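Side-chain contacts in ectonucleotide pyrophosphatase/phosphodiesterase family member 5 (Mus musculus, PDB 5VEO), which probably hydrolyses nucleotide phosphodiester or pyrophosphate bonds as a zinc-dependent ectoenzyme with a restricted choice of nucleotide substrates: residues Glu158-Thr161 with Pro165-Leu168; Glu175-Gly180 with Gly323-Asp328; Tyr203-Leu208 with Lys212-Val217; Ala306-Tyr311 with Asn329-Met334. The protein carries 1 engineered substitution. All blocks are in the same frame, centred on the assembly; numbering follows the deposited sequence.

Contact 1. Residues Glu158-Thr161 with Pro165-Leu168; sequences EWFT and PINL
Trp-159, in the last turn of helix 149-160, meets Ile-166 twice. Its carbonyl O accepts the Ile-166 N-H at 3.0 Å from O to N, and its CB touches the CD1 methyl of Ile-166 at 3.7 Å. The indole itself leads away from Ile-166 and stacks on Tyr-139. Phe-160 brings the larger apolar surface. Ile-166 CD1 sits over the middle of its ring, 3.9 Å from the centroid and only 5° off the normal, a textbook CH-pi contact. Ile-166 gets there with CG1 held between its own backbone N and carbonyl carbon (chi1 64°) and CD1 extended beyond. The Phe-160 carbonyl packs on Pro-165 CB, and a water 2.6 Å from Phe-160 O lies within hydrogen-bonding distance of Ile-166 O as well. With a leucine in place of Phe-160, the Ile-166 methyl would probably lose its flat aromatic seat and be freer to turn. Thr-161 has already left the helix and ties its OG1 back to Ile-157 O. Greasy carbons thus close the turn into strand 168-173, while one direct backbone bond, and probably the water, take up polar backbone groups beside them.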
loop_
_atom_site.group_PDB
_atom_site.type_symbol
_atom_site.label_atom_id
_atom_site.label_comp_id
_atom_site.label_asym_id
_atom_site.label_seq_id
_atom_site.Cartn_x
_atom_site.Cartn_y
_atom_site.Cartn_z
ATOM N N GLU A 158 1.642 11.013 21.774
ATOM C CA GLU A 158 0.830 12.091 22.354
ATOM C C GLU A 158 -0.656 11.806 22.201
ATOM O O GLU A 158 -1.439 11.978 23.143
ATOM C CB GLU A 158 1.172 13.409 21.679
ATOM C CG GLU A 158 2.519 13.930 22.068
ATOM C CD GLU A 158 3.009 15.037 21.157
ATOM O OE1 GLU A 158 2.206 15.568 20.344
ATOM O OE2 GLU A 158 4.211 15.372 21.253
ATOM N N TRP A 159 -1.070 11.348 21.021
ATOM C CA TRP A 159 -2.486 11.107 20.788
ATOM C C TRP A 159 -3.009 9.921 21.596
ATOM O O TRP A 159 -4.154 9.956 22.073
ATOM C CB TRP A 159 -2.734 10.916 19.291
ATOM C CG TRP A 159 -2.415 12.142 18.486
ATOM C CD1 TRP A 159 -2.412 13.449 18.909
ATOM C CD2 TRP A 159 -2.038 12.166 17.113
ATOM N NE1 TRP A 159 -2.077 14.279 17.866
ATOM C CE2 TRP A 159 -1.817 13.508 16.758
ATOM C CE3 TRP A 159 -1.857 11.172 16.150
ATOM C CZ2 TRP A 159 -1.458 13.884 15.461
ATOM C CZ3 TRP A 159 -1.483 11.540 14.881
ATOM C CH2 TRP A 159 -1.288 12.886 14.543
ATOM N N PHE A 160 -2.202 8.857 21.757
ATOM C CA PHE A 160 -2.640 7.717 22.555
ATOM C C PHE A 160 -2.773 8.067 24.039
ATOM O O PHE A 160 -3.440 7.327 24.779
ATOM C CB PHE A 160 -1.667 6.545 22.428
ATOM C CG PHE A 160 -1.975 5.614 21.282
ATOM C CD1 PHE A 160 -3.126 4.846 21.287
ATOM C CD2 PHE A 160 -1.106 5.495 20.217
ATOM C CE1 PHE A 160 -3.411 3.980 20.247
ATOM C CE2 PHE A 160 -1.392 4.626 19.159
ATOM C CZ PHE A 160 -2.542 3.888 19.174
ATOM N N THR A 161 -2.139 9.155 24.475
ATOM C CA THR A 161 -2.121 9.544 25.886
ATOM C C THR A 161 -2.761 10.909 26.114
ATOM O O THR A 161 -2.621 11.491 27.206
ATOM C CB THR A 161 -0.693 9.549 26.414
ATOM O OG1 THR A 161 0.082 10.511 25.675
ATOM C CG2 THR A 161 -0.087 8.136 26.304
ATOM N N PRO A 165 -8.019 10.673 24.201
ATOM C CA PRO A 165 -7.042 9.824 23.516
ATOM C C PRO A 165 -7.641 8.962 22.418
ATOM O O PRO A 165 -8.824 8.616 22.415
ATOM C CB PRO A 165 -6.504 8.956 24.660
ATOM C CG PRO A 165 -7.671 8.794 25.559
ATOM C CD PRO A 165 -8.389 10.127 25.517
ATOM N N ILE A 166 -6.759 8.589 21.478
ATOM C CA ILE A 166 -7.146 7.713 20.384
ATOM C C ILE A 166 -7.077 6.263 20.830
ATOM O O ILE A 166 -6.286 5.877 21.708
ATOM C CB ILE A 166 -6.262 7.940 19.133
ATOM C CG1 ILE A 166 -4.793 7.564 19.400
ATOM C CG2 ILE A 166 -6.396 9.380 18.662
ATOM C CD1 ILE A 166 -3.895 7.551 18.133
ATOM N N ASN A 167 -7.926 5.456 20.220
ATOM C CA ASN A 167 -7.796 4.010 20.315
ATOM C C ASN A 167 -7.160 3.410 19.079
ATOM O O ASN A 167 -6.834 2.224 19.103
ATOM C CB ASN A 167 -9.151 3.326 20.513
ATOM C CG ASN A 167 -10.092 3.534 19.346
ATOM O OD1 ASN A 167 -9.923 4.447 18.568
ATOM N ND2 ASN A 167 -11.102 2.685 19.233
ATOM N N LEU A 168 -7.022 4.189 18.005
ATOM C CA LEU A 168 -6.602 3.672 16.700
ATOM C C LEU A 168 -5.655 4.683 16.082
ATOM O O LEU A 168 -6.033 5.844 15.851
ATOM C CB LEU A 168 -7.806 3.445 15.792
ATOM C CG LEU A 168 -7.506 3.145 14.332
ATOM C CD1 LEU A 168 -6.729 1.837 14.257
ATOM C CD2 LEU A 168 -8.791 3.071 13.557
HETATM O O HOH W 1 -5.254 5.449 24.393
#

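Contact 2. Residues Glu175-Gly180 with Gly323-Asp328; sequences EPDDTG and GNHGYD. With ZN (zinc ion), chain D; ZN (zinc ion), chain F; AMP (adenosine monophosphate), chain Q.
The His-325 imidazole presents its edge to the nucleotide, with the AMP phosphorus in the ring plane, while Asp-177 OD1 comes in obliquely. The Asp-177 carboxylate is turned 68° from that ring, and the two side chains cross at about a right angle. Between them sits a zinc ion, 2.1 Å from His-325 NE2 and 2.1 Å from Asp-177 OD1. Asp-177 OD2 is a longer second ligand at 2.5 Å from the metal, and AMP O2P binds it at 1.9 Å. With CG anti to its backbone N (chi1 -179°), Asp-177 swings its carboxylate out to the metal; His-181 completes the set. This is a zinc site of the alkaline phosphatase-like fold, built where helix 177-183 begins beside strand 323-324. From the second shell, Thr-56 O accepts from His-325 ND1 and, with the zinc on NE2, helps fix the ring's rotation. Next along the helix, Asp-178 OD1 reaches another zinc at a long 2.6 Å; Glu-145, three waters and AMP O3' also bind that ion. At the helix start Glu-175 receives Thr-179 N on OE1 and Thr-179 OG1 on OE2. Farther on, the backbones close up tightly, with Gly-323 CA 3.4 Å from Gly-180 O.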
loop_
_atom_site.group_PDB
_atom_site.type_symbol
_atom_site.label_atom_id
_atom_site.label_comp_id
_atom_site.label_asym_id
_atom_site.label_seq_id
_atom_site.Cartn_x
_atom_site.Cartn_y
_atom_site.Cartn_z
ATOM N N GLU A 175 10.484 4.853 3.842
ATOM C CA GLU A 175 11.504 3.826 3.629
ATOM C C GLU A 175 11.003 2.472 4.124
ATOM O O GLU A 175 10.254 2.404 5.121
ATOM C CB GLU A 175 12.802 4.197 4.342
ATOM C CG GLU A 175 13.533 5.376 3.738
ATOM C CD GLU A 175 14.261 5.068 2.422
ATOM O OE1 GLU A 175 13.902 4.109 1.707
ATOM O OE2 GLU A 175 15.199 5.832 2.102
ATOM N N PRO A 176 11.464 1.381 3.473
ATOM C CA PRO A 176 12.558 1.299 2.500
ATOM C C PRO A 176 12.172 1.442 1.007
ATOM O O PRO A 176 12.999 1.194 0.135
ATOM C CB PRO A 176 13.121 -0.094 2.776
ATOM C CG PRO A 176 11.926 -0.887 3.133
ATOM C CD PRO A 176 11.068 0.044 3.946
ATOM N N ASP A 177 10.947 1.898 0.734
ATOM C CA ASP A 177 10.506 2.110 -0.649
ATOM C C ASP A 177 11.424 3.069 -1.405
ATOM O O ASP A 177 11.847 2.788 -2.537
ATOM C CB ASP A 177 9.071 2.631 -0.654
ATOM C CG ASP A 177 8.532 2.844 -2.049
ATOM O OD1 ASP A 177 8.142 1.848 -2.696
ATOM O OD2 ASP A 177 8.462 4.016 -2.503
ATOM N N ASP A 178 11.710 4.231 -0.813
ATOM C CA ASP A 178 12.452 5.273 -1.525
ATOM C C ASP A 178 13.814 4.763 -1.982
ATOM O O ASP A 178 14.187 4.894 -3.153
ATOM C CB ASP A 178 12.637 6.493 -0.621
ATOM C CG ASP A 178 11.480 7.460 -0.684
ATOM O OD1 ASP A 178 10.599 7.292 -1.551
ATOM O OD2 ASP A 178 11.465 8.399 0.132
ATOM N N THR A 179 14.590 4.215 -1.053
ATOM C CA THR A 179 15.907 3.703 -1.412
ATOM C C THR A 179 15.800 2.466 -2.303
ATOM O O THR A 179 16.626 2.271 -3.204
ATOM C CB THR A 179 16.703 3.426 -0.136
ATOM O OG1 THR A 179 16.975 4.670 0.527
ATOM C CG2 THR A 179 18.016 2.730 -0.449
ATOM N N GLY A 180 14.813 1.603 -2.052
ATOM C CA GLY A 180 14.605 0.454 -2.926
ATOM C C GLY A 180 14.450 0.845 -4.386
ATOM O O GLY A 180 15.001 0.195 -5.280
ATOM N N GLY A 323 14.710 -0.204 -8.810
ATOM C CA GLY A 323 13.701 -0.999 -8.134
ATOM C C GLY A 323 12.311 -0.499 -8.482
ATOM O O GLY A 323 12.076 0.716 -8.567
ATOM N N ASN A 324 11.379 -1.429 -8.644
ATOM C CA ASN A 324 9.999 -0.998 -8.764
ATOM C C ASN A 324 9.038 -2.085 -8.295
ATOM O O ASN A 324 9.417 -3.220 -7.966
ATOM C CB ASN A 324 9.674 -0.557 -10.196
ATOM C CG ASN A 324 8.544 0.480 -10.256
ATOM O OD1 ASN A 324 8.070 0.998 -9.238
ATOM N ND2 ASN A 324 8.080 0.749 -11.466
ATOM N N HIS A 325 7.770 -1.696 -8.257
ATOM C CA HIS A 325 6.672 -2.529 -7.804
ATOM C C HIS A 325 5.430 -2.067 -8.554
ATOM O O HIS A 325 5.469 -1.094 -9.311
ATOM C CB HIS A 325 6.519 -2.417 -6.280
ATOM C CG HIS A 325 6.356 -1.005 -5.820
ATOM N ND1 HIS A 325 5.125 -0.398 -5.728
ATOM C CD2 HIS A 325 7.271 -0.045 -5.544
ATOM C CE1 HIS A 325 5.286 0.862 -5.350
ATOM N NE2 HIS A 325 6.580 1.104 -5.253
ATOM N N GLY A 326 4.322 -2.749 -8.321
ATOM C CA GLY A 326 3.117 -2.571 -9.106
ATOM C C GLY A 326 2.716 -3.804 -9.874
ATOM O O GLY A 326 1.564 -3.895 -10.326
ATOM N N TYR A 327 3.628 -4.768 -9.979
ATOM C CA TYR A 327 3.434 -6.020 -10.688
ATOM C C TYR A 327 2.359 -6.898 -10.033
ATOM O O TYR A 327 1.897 -6.663 -8.912
ATOM C CB TYR A 327 4.753 -6.790 -10.734
ATOM C CG TYR A 327 5.893 -6.000 -11.335
ATOM C CD1 TYR A 327 6.077 -5.954 -12.709
ATOM C CD2 TYR A 327 6.764 -5.280 -10.541
ATOM C CE1 TYR A 327 7.115 -5.225 -13.271
ATOM C CE2 TYR A 327 7.797 -4.546 -11.092
ATOM C CZ TYR A 327 7.971 -4.520 -12.452
ATOM O OH TYR A 327 8.995 -3.782 -12.992
ATOM N N ASP A 328 1.970 -7.933 -10.783
ATOM C CA ASP A 328 1.090 -9.006 -10.334
ATOM C C ASP A 328 1.233 -9.282 -8.836
ATOM O O ASP A 328 2.340 -9.575 -8.352
ATOM C CB ASP A 328 1.432 -10.252 -11.155
ATOM C CG ASP A 328 0.436 -11.377 -11.015
ATOM O OD1 ASP A 328 -0.368 -11.403 -10.076
ATOM O OD2 ASP A 328 0.502 -12.272 -11.879
HETATM ZN ZN ZN D . 7.378 2.814 -4.425
HETATM ZN ZN ZN F . 9.194 9.430 -1.096
HETATM P P AMP Q . 4.643 4.007 -3.917
HETATM O O1P AMP Q . 3.487 3.543 -4.751
HETATM O O2P AMP Q . 5.936 4.095 -4.737
HETATM O O3P AMP Q . 4.855 3.163 -2.662
HETATM O "O5'" AMP Q . 4.332 5.488 -3.396
HETATM C "C5'" AMP Q . 4.973 5.952 -2.199
HETATM C "C4'" AMP Q . 5.317 7.416 -2.225
HETATM O "O4'" AMP Q . 4.123 8.162 -2.031
HETATM C "C3'" AMP Q . 6.247 7.839 -1.087
HETATM O "O3'" AMP Q . 7.543 8.104 -1.579
HETATM C "C2'" AMP Q . 5.625 9.120 -0.523
HETATM O "O2'" AMP Q . 6.498 10.212 -0.426
HETATM C "C1'" AMP Q . 4.482 9.402 -1.477
HETATM N N9 AMP Q . 3.322 9.966 -0.824
HETATM C C8 AMP Q . 2.540 9.390 0.106
HETATM N N7 AMP Q . 1.539 10.237 0.450
HETATM C C5 AMP Q . 1.712 11.359 -0.298
HETATM C C6 AMP Q . 1.021 12.654 -0.459
HETATM N N6 AMP Q . -0.078 12.922 0.270
HETATM N N1 AMP Q . 1.513 13.542 -1.341
HETATM C C2 AMP Q . 2.606 13.301 -2.086
HETATM N N3 AMP Q . 3.290 12.148 -2.010
HETATM C C4 AMP Q . 2.886 11.177 -1.130
HETATM O O HOH W 2 8.978 10.552 -3.161
HETATM O O HOH W 3 9.912 11.666 -1.884
HETATM O O HOH W 4 11.279 10.470 -0.630
#

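Contact 3. Residues Tyr203-Leu208 with Lys212-Val217; sequences YLIKML and KLWNNV
Leu-208 O takes two backbone N-H groups from the chain that doubles back on the helix. Leu-213 N bonds it well at 2.9 Å; Trp-214 N adds a weak bond at 3.2 Å. Beyond them, Asn-216 ND2 reaches back to Lys-212 O at 3.0 Å, in the plane of its own amide. The aromatic contact belongs to Trp-214, where a chi1 of 174° turns CG away from the residue's own N and lays the indole alongside Ile-205. Ile-205 CG2 rides over the six-membered ring, 4.0 Å from its centroid, and Leu-208 CD1 meets the same indole at its edge, by CE3. Lys-209 makes a cation-pi contact with this indole and His-341 stacks on it. Leu-208 CD2 packs on Leu-213 CB and CD1, each 4.1 Å away, as the two side chains cross at about a right angle. With Lys-212 at positive phi as the C-prime residue and its N bonded to Lys-209 O, this is a Schellman motif ending helix 190-210 and turning the chain toward strand 218-222.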
loop_
_atom_site.group_PDB
_atom_site.type_symbol
_atom_site.label_atom_id
_atom_site.label_comp_id
_atom_site.label_asym_id
_atom_site.label_seq_id
_atom_site.Cartn_x
_atom_site.Cartn_y
_atom_site.Cartn_z
ATOM N N TYR A 203 13.180 2.382 18.067
ATOM C CA TYR A 203 12.816 3.664 18.660
ATOM C C TYR A 203 11.335 3.703 19.038
ATOM O O TYR A 203 10.962 4.144 20.135
ATOM C CB TYR A 203 13.152 4.781 17.674
ATOM C CG TYR A 203 12.842 6.154 18.193
ATOM C CD1 TYR A 203 13.773 6.852 18.952
ATOM C CD2 TYR A 203 11.617 6.755 17.944
ATOM C CE1 TYR A 203 13.503 8.116 19.423
ATOM C CE2 TYR A 203 11.332 8.036 18.426
ATOM C CZ TYR A 203 12.278 8.698 19.169
ATOM O OH TYR A 203 12.016 9.952 19.651
ATOM N N LEU A 204 10.472 3.251 18.132
ATOM C CA LEU A 204 9.043 3.204 18.413
ATOM C C LEU A 204 8.750 2.308 19.612
ATOM O O LEU A 204 7.973 2.669 20.503
ATOM C CB LEU A 204 8.290 2.714 17.171
ATOM C CG LEU A 204 6.791 2.462 17.357
ATOM C CD1 LEU A 204 6.053 3.730 17.818
ATOM C CD2 LEU A 204 6.184 1.908 16.079
ATOM N N ILE A 205 9.363 1.129 19.647
ATOM C CA ILE A 205 9.165 0.224 20.773
ATOM C C ILE A 205 9.568 0.908 22.072
ATOM O O ILE A 205 8.839 0.864 23.064
ATOM C CB ILE A 205 9.958 -1.071 20.562
ATOM C CG1 ILE A 205 9.403 -1.828 19.364
ATOM C CG2 ILE A 205 9.927 -1.929 21.832
ATOM C CD1 ILE A 205 10.303 -2.976 18.941
ATOM N N LYS A 206 10.748 1.526 22.081
ATOM C CA LYS A 206 11.237 2.212 23.277
ATOM C C LYS A 206 10.260 3.292 23.727
ATOM O O LYS A 206 9.979 3.433 24.926
ATOM C CB LYS A 206 12.615 2.811 22.982
ATOM C CG LYS A 206 13.316 3.494 24.141
ATOM C CD LYS A 206 14.681 4.092 23.695
ATOM C CE LYS A 206 14.533 5.447 22.969
ATOM N NZ LYS A 206 15.817 6.170 22.624
ATOM N N MET A 207 9.714 4.058 22.780
ATOM C CA MET A 207 8.793 5.126 23.152
ATOM C C MET A 207 7.448 4.590 23.629
ATOM O O MET A 207 6.833 5.184 24.525
ATOM C CB MET A 207 8.602 6.081 21.977
ATOM C CG MET A 207 9.853 6.830 21.645
ATOM S SD MET A 207 10.288 7.904 23.026
ATOM C CE MET A 207 12.047 8.028 22.847
ATOM N N LEU A 208 6.973 3.488 23.053
ATOM C CA LEU A 208 5.764 2.852 23.556
ATOM C C LEU A 208 5.973 2.368 24.982
ATOM O O LEU A 208 5.083 2.497 25.827
ATOM C CB LEU A 208 5.356 1.682 22.663
ATOM C CG LEU A 208 4.795 2.075 21.290
ATOM C CD1 LEU A 208 4.751 0.853 20.363
ATOM C CD2 LEU A 208 3.415 2.716 21.350
ATOM N N LYS A 212 4.197 3.709 28.739
ATOM C CA LYS A 212 3.343 2.700 29.370
ATOM C C LYS A 212 2.223 2.257 28.439
ATOM O O LYS A 212 1.105 1.984 28.861
ATOM C CB LYS A 212 2.781 3.224 30.702
ATOM C CG LYS A 212 3.877 3.646 31.623
ATOM C CD LYS A 212 3.345 4.068 32.999
ATOM C CE LYS A 212 4.259 5.108 33.636
ATOM N NZ LYS A 212 4.041 5.274 35.119
ATOM N N LEU A 213 2.538 2.169 27.141
ATOM C CA LEU A 213 1.606 1.697 26.135
ATOM C C LEU A 213 1.985 0.345 25.550
ATOM O O LEU A 213 1.136 -0.292 24.921
ATOM C CB LEU A 213 1.528 2.682 24.958
ATOM C CG LEU A 213 0.995 4.093 25.255
ATOM C CD1 LEU A 213 1.270 4.981 24.062
ATOM C CD2 LEU A 213 -0.473 3.998 25.499
ATOM N N TRP A 214 3.221 -0.108 25.757
ATOM C CA TRP A 214 3.716 -1.298 25.066
ATOM C C TRP A 214 2.831 -2.515 25.316
ATOM O O TRP A 214 2.572 -3.300 24.402
ATOM C CB TRP A 214 5.153 -1.573 25.504
ATOM C CG TRP A 214 5.724 -2.842 24.975
ATOM C CD1 TRP A 214 6.068 -3.950 25.698
ATOM C CD2 TRP A 214 6.029 -3.140 23.604
ATOM N NE1 TRP A 214 6.570 -4.926 24.857
ATOM C CE2 TRP A 214 6.557 -4.450 23.569
ATOM C CE3 TRP A 214 5.900 -2.430 22.404
ATOM C CZ2 TRP A 214 6.956 -5.066 22.373
ATOM C CZ3 TRP A 214 6.298 -3.042 21.216
ATOM C CH2 TRP A 214 6.816 -4.346 21.212
ATOM N N ASN A 215 2.379 -2.727 26.543
ATOM C CA ASN A 215 1.559 -3.903 26.771
ATOM C C ASN A 215 0.057 -3.631 26.766
ATOM O O ASN A 215 -0.711 -4.509 27.159
ATOM C CB ASN A 215 2.016 -4.588 28.072
ATOM C CG ASN A 215 3.276 -5.401 27.841
ATOM O OD1 ASN A 215 3.321 -6.253 26.924
ATOM N ND2 ASN A 215 4.331 -5.101 28.591
ATOM N N ASN A 216 -0.406 -2.470 26.284
ATOM C CA ASN A 216 -1.841 -2.287 26.087
ATOM C C ASN A 216 -2.209 -1.701 24.736
ATOM O O ASN A 216 -3.371 -1.308 24.545
ATOM C CB ASN A 216 -2.469 -1.409 27.181
ATOM C CG ASN A 216 -1.647 -0.212 27.515
ATOM O OD1 ASN A 216 -1.897 0.890 27.027
ATOM N ND2 ASN A 216 -0.648 -0.415 28.355
ATOM N N VAL A 217 -1.261 -1.586 23.812
ATOM C CA VAL A 217 -1.546 -1.237 22.426
ATOM C C VAL A 217 -1.189 -2.451 21.597
ATOM O O VAL A 217 -0.136 -3.043 21.814
ATOM C CB VAL A 217 -0.727 -0.022 21.964
ATOM C CG1 VAL A 217 -0.836 0.155 20.438
ATOM C CG2 VAL A 217 -1.170 1.232 22.713
#

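Contact 4. Residues Ala306-Tyr311 with Asn329-Met334; sequences ADEGWY and NALAEM. With NAG (2-acetamido-2-deoxy-beta-D-glucopyranose), chain B.
Glu-308 occupies the second position of a type II beta turn, Asp-307 to Trp-310, closed by Trp-310 N to Asp-307 O at 3.0 Å, and faces Leu-331 and the short 3-10 segment 332-334 that follows it. A chi1 of -170° and an extended chain beyond CG carry its carboxylate across to the other segment. On the way it slides past Leu-331 in the opposite direction: Glu-308 CB touches Leu-331 CD1 at 3.8 Å, and Leu-331 CD2 lies near the carboxylate carbon. At the end, Glu-308 OE2 packs against Glu-333 CB at 3.4 Å. It is equally close to Glu-333 OE1, also 3.4 Å away, with the carboxylate planes 40° apart. A water mediates, giving a hydrogen bond to Glu-308 OE2 at 2.7 Å and accepting one from Glu-333 N. Glu-333 OE1 has its own partner in Thr-228 OG1. Next to Glu-308, Asp-307 lies beside a glycan and bonds Asn-278. Cut back to an alanine, Glu-308 would probably leave the bridging water without its carboxylate acceptor and cost Leu-331 its contacts with CG and the carboxylate carbon, keeping the one to CB. Two acidic groups this close probably repel, which the water on Glu-308 OE2 and Thr-228 OG1 on Glu-333 OE1 probably ease; Arg-25 offers Glu-333 a long, weak ion pair as well.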
loop_
_atom_site.group_PDB
_atom_site.type_symbol
_atom_site.label_atom_id
_atom_site.label_comp_id
_atom_site.label_asym_id
_atom_site.label_seq_id
_atom_site.Cartn_x
_atom_site.Cartn_y
_atom_site.Cartn_z
ATOM N N ALA A 306 3.512 -5.256 -17.478
ATOM C CA ALA A 306 4.858 -5.790 -17.677
ATOM C C ALA A 306 5.121 -6.934 -16.714
ATOM O O ALA A 306 4.669 -6.912 -15.558
ATOM C CB ALA A 306 5.915 -4.712 -17.471
ATOM N N ASP A 307 5.848 -7.937 -17.204
ATOM C CA ASP A 307 6.315 -9.021 -16.352
ATOM C C ASP A 307 7.297 -8.506 -15.307
ATOM O O ASP A 307 7.918 -7.448 -15.459
ATOM C CB ASP A 307 6.989 -10.115 -17.176
ATOM C CG ASP A 307 6.008 -10.886 -18.047
ATOM O OD1 ASP A 307 4.793 -11.004 -17.686
ATOM O OD2 ASP A 307 6.478 -11.394 -19.088
ATOM N N GLU A 308 7.425 -9.285 -14.235
ATOM C CA GLU A 308 8.316 -8.959 -13.130
ATOM C C GLU A 308 9.698 -8.518 -13.613
ATOM O O GLU A 308 10.366 -9.227 -14.372
ATOM C CB GLU A 308 8.445 -10.172 -12.216
ATOM C CG GLU A 308 9.138 -9.842 -10.947
ATOM C CD GLU A 308 9.186 -10.997 -9.979
ATOM O OE1 GLU A 308 9.425 -12.147 -10.400
ATOM O OE2 GLU A 308 9.010 -10.731 -8.787
ATOM N N GLY A 309 10.138 -7.352 -13.140
ATOM C CA GLY A 309 11.468 -6.848 -13.424
ATOM C C GLY A 309 11.623 -6.142 -14.754
ATOM O O GLY A 309 12.741 -5.717 -15.083
ATOM N N TRP A 310 10.539 -5.991 -15.510
ATOM C CA TRP A 310 10.514 -5.248 -16.760
ATOM C C TRP A 310 9.941 -3.852 -16.538
ATOM O O TRP A 310 9.050 -3.642 -15.698
ATOM C CB TRP A 310 9.696 -6.007 -17.820
ATOM C CG TRP A 310 10.480 -7.165 -18.359
ATOM C CD1 TRP A 310 10.661 -8.376 -17.771
ATOM C CD2 TRP A 310 11.272 -7.174 -19.547
ATOM N NE1 TRP A 310 11.499 -9.152 -18.529
ATOM C CE2 TRP A 310 11.876 -8.440 -19.636
ATOM C CE3 TRP A 310 11.505 -6.241 -20.557
ATOM C CZ2 TRP A 310 12.725 -8.787 -20.679
ATOM C CZ3 TRP A 310 12.319 -6.599 -21.612
ATOM C CH2 TRP A 310 12.915 -7.859 -21.666
ATOM N N TYR A 311 10.465 -2.897 -17.302
ATOM C CA TYR A 311 10.089 -1.491 -17.189
ATOM C C TYR A 311 9.414 -1.039 -18.471
ATOM O O TYR A 311 9.868 -1.371 -19.563
ATOM C CB TYR A 311 11.304 -0.583 -16.930
ATOM C CG TYR A 311 11.094 0.395 -15.808
ATOM C CD1 TYR A 311 11.654 0.157 -14.552
ATOM C CD2 TYR A 311 10.351 1.562 -15.989
ATOM C CE1 TYR A 311 11.459 1.023 -13.506
ATOM C CE2 TYR A 311 10.143 2.440 -14.934
ATOM C CZ TYR A 311 10.719 2.174 -13.700
ATOM O OH TYR A 311 10.553 3.030 -12.631
ATOM N N ASN A 329 0.111 -9.226 -8.094
ATOM C CA ASN A 329 0.155 -9.451 -6.653
ATOM C C ASN A 329 0.360 -10.915 -6.279
ATOM O O ASN A 329 0.499 -11.212 -5.088
ATOM C CB ASN A 329 -1.111 -8.919 -5.975
ATOM C CG ASN A 329 -2.365 -9.645 -6.404
ATOM O OD1 ASN A 329 -2.487 -10.119 -7.542
ATOM N ND2 ASN A 329 -3.319 -9.728 -5.491
ATOM N N ALA A 330 0.354 -11.838 -7.242
ATOM C CA ALA A 330 0.721 -13.212 -6.927
ATOM C C ALA A 330 2.222 -13.379 -6.736
ATOM O O ALA A 330 2.662 -14.405 -6.215
ATOM C CB ALA A 330 0.243 -14.145 -8.037
ATOM N N LEU A 331 3.012 -12.416 -7.177
ATOM C CA LEU A 331 4.459 -12.538 -7.124
ATOM C C LEU A 331 4.966 -12.337 -5.706
ATOM O O LEU A 331 4.657 -11.325 -5.058
ATOM C CB LEU A 331 5.098 -11.515 -8.049
ATOM C CG LEU A 331 4.827 -11.702 -9.533
ATOM C CD1 LEU A 331 5.170 -10.431 -10.272
ATOM C CD2 LEU A 331 5.643 -12.858 -10.090
ATOM N N ALA A 332 5.830 -13.253 -5.263
ATOM C CA ALA A 332 6.358 -13.177 -3.904
ATOM C C ALA A 332 7.081 -11.859 -3.644
ATOM O O ALA A 332 6.978 -11.299 -2.535
ATOM C CB ALA A 332 7.296 -14.354 -3.644
ATOM N N GLU A 333 7.810 -11.341 -4.646
ATOM C CA GLU A 333 8.579 -10.122 -4.423
ATOM C C GLU A 333 7.680 -8.913 -4.181
ATOM O O GLU A 333 8.159 -7.908 -3.646
ATOM C CB GLU A 333 9.537 -9.858 -5.583
ATOM C CG GLU A 333 10.691 -10.871 -5.578
ATOM C CD GLU A 333 11.745 -10.704 -6.626
ATOM O OE1 GLU A 333 11.869 -9.633 -7.210
ATOM O OE2 GLU A 333 12.478 -11.702 -6.862
ATOM N N MET A 334 6.402 -8.986 -4.563
ATOM C CA MET A 334 5.468 -7.891 -4.302
ATOM C C MET A 334 4.850 -7.956 -2.911
ATOM O O MET A 334 4.157 -7.003 -2.520
ATOM C CB MET A 334 4.371 -7.883 -5.354
ATOM C CG MET A 334 4.848 -7.493 -6.729
ATOM S SD MET A 334 5.623 -5.871 -6.802
ATOM C CE MET A 334 7.331 -6.294 -6.765
HETATM C C1 NAG B . 9.793 -12.552 -20.519
HETATM C C2 NAG B . 9.477 -13.521 -19.400
HETATM C C3 NAG B . 10.156 -14.878 -19.642
HETATM C C4 NAG B . 9.961 -15.395 -21.065
HETATM C C5 NAG B . 10.236 -14.301 -22.081
HETATM C C6 NAG B . 9.892 -14.705 -23.502
HETATM C C7 NAG B . 9.215 -12.973 -17.003
HETATM C C8 NAG B . 9.896 -12.383 -15.800
HETATM N N2 NAG B . 9.929 -12.962 -18.130
HETATM O O3 NAG B . 9.608 -15.823 -18.734
HETATM O O4 NAG B . 10.891 -16.459 -21.297
HETATM O O5 NAG B . 9.441 -13.151 -21.796
HETATM O O6 NAG B . 10.698 -13.946 -24.389
HETATM O O7 NAG B . 8.089 -13.443 -16.941
HETATM O O HOH W 5 8.600 -12.733 -7.093
#

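How the contacts relate
Contacts 1 and 3, centres about 12 Å apart, lie where strands 168-173 and 218-222 of the mixed sheet begin, after helices 149-160 and 190-210. They touch through Leu-213 CD1, 3.7 Å from Phe-160 CB. Contact 2 lies about 31 Å from contact 1, centre to centre, across the chain's centre, and holds part of the zinc and nucleotide site. Contact 4 is about 11 Å from it, joined where Tyr-327 OH probably bonds Trp-310 O. Along the chain, contact 1 closes first, contact 3 nests inside the loop closed by contact 2, and the segments of contacts 2 and 4 alternate, so the chain passes more than once between the metal site and the turn beside the glycan.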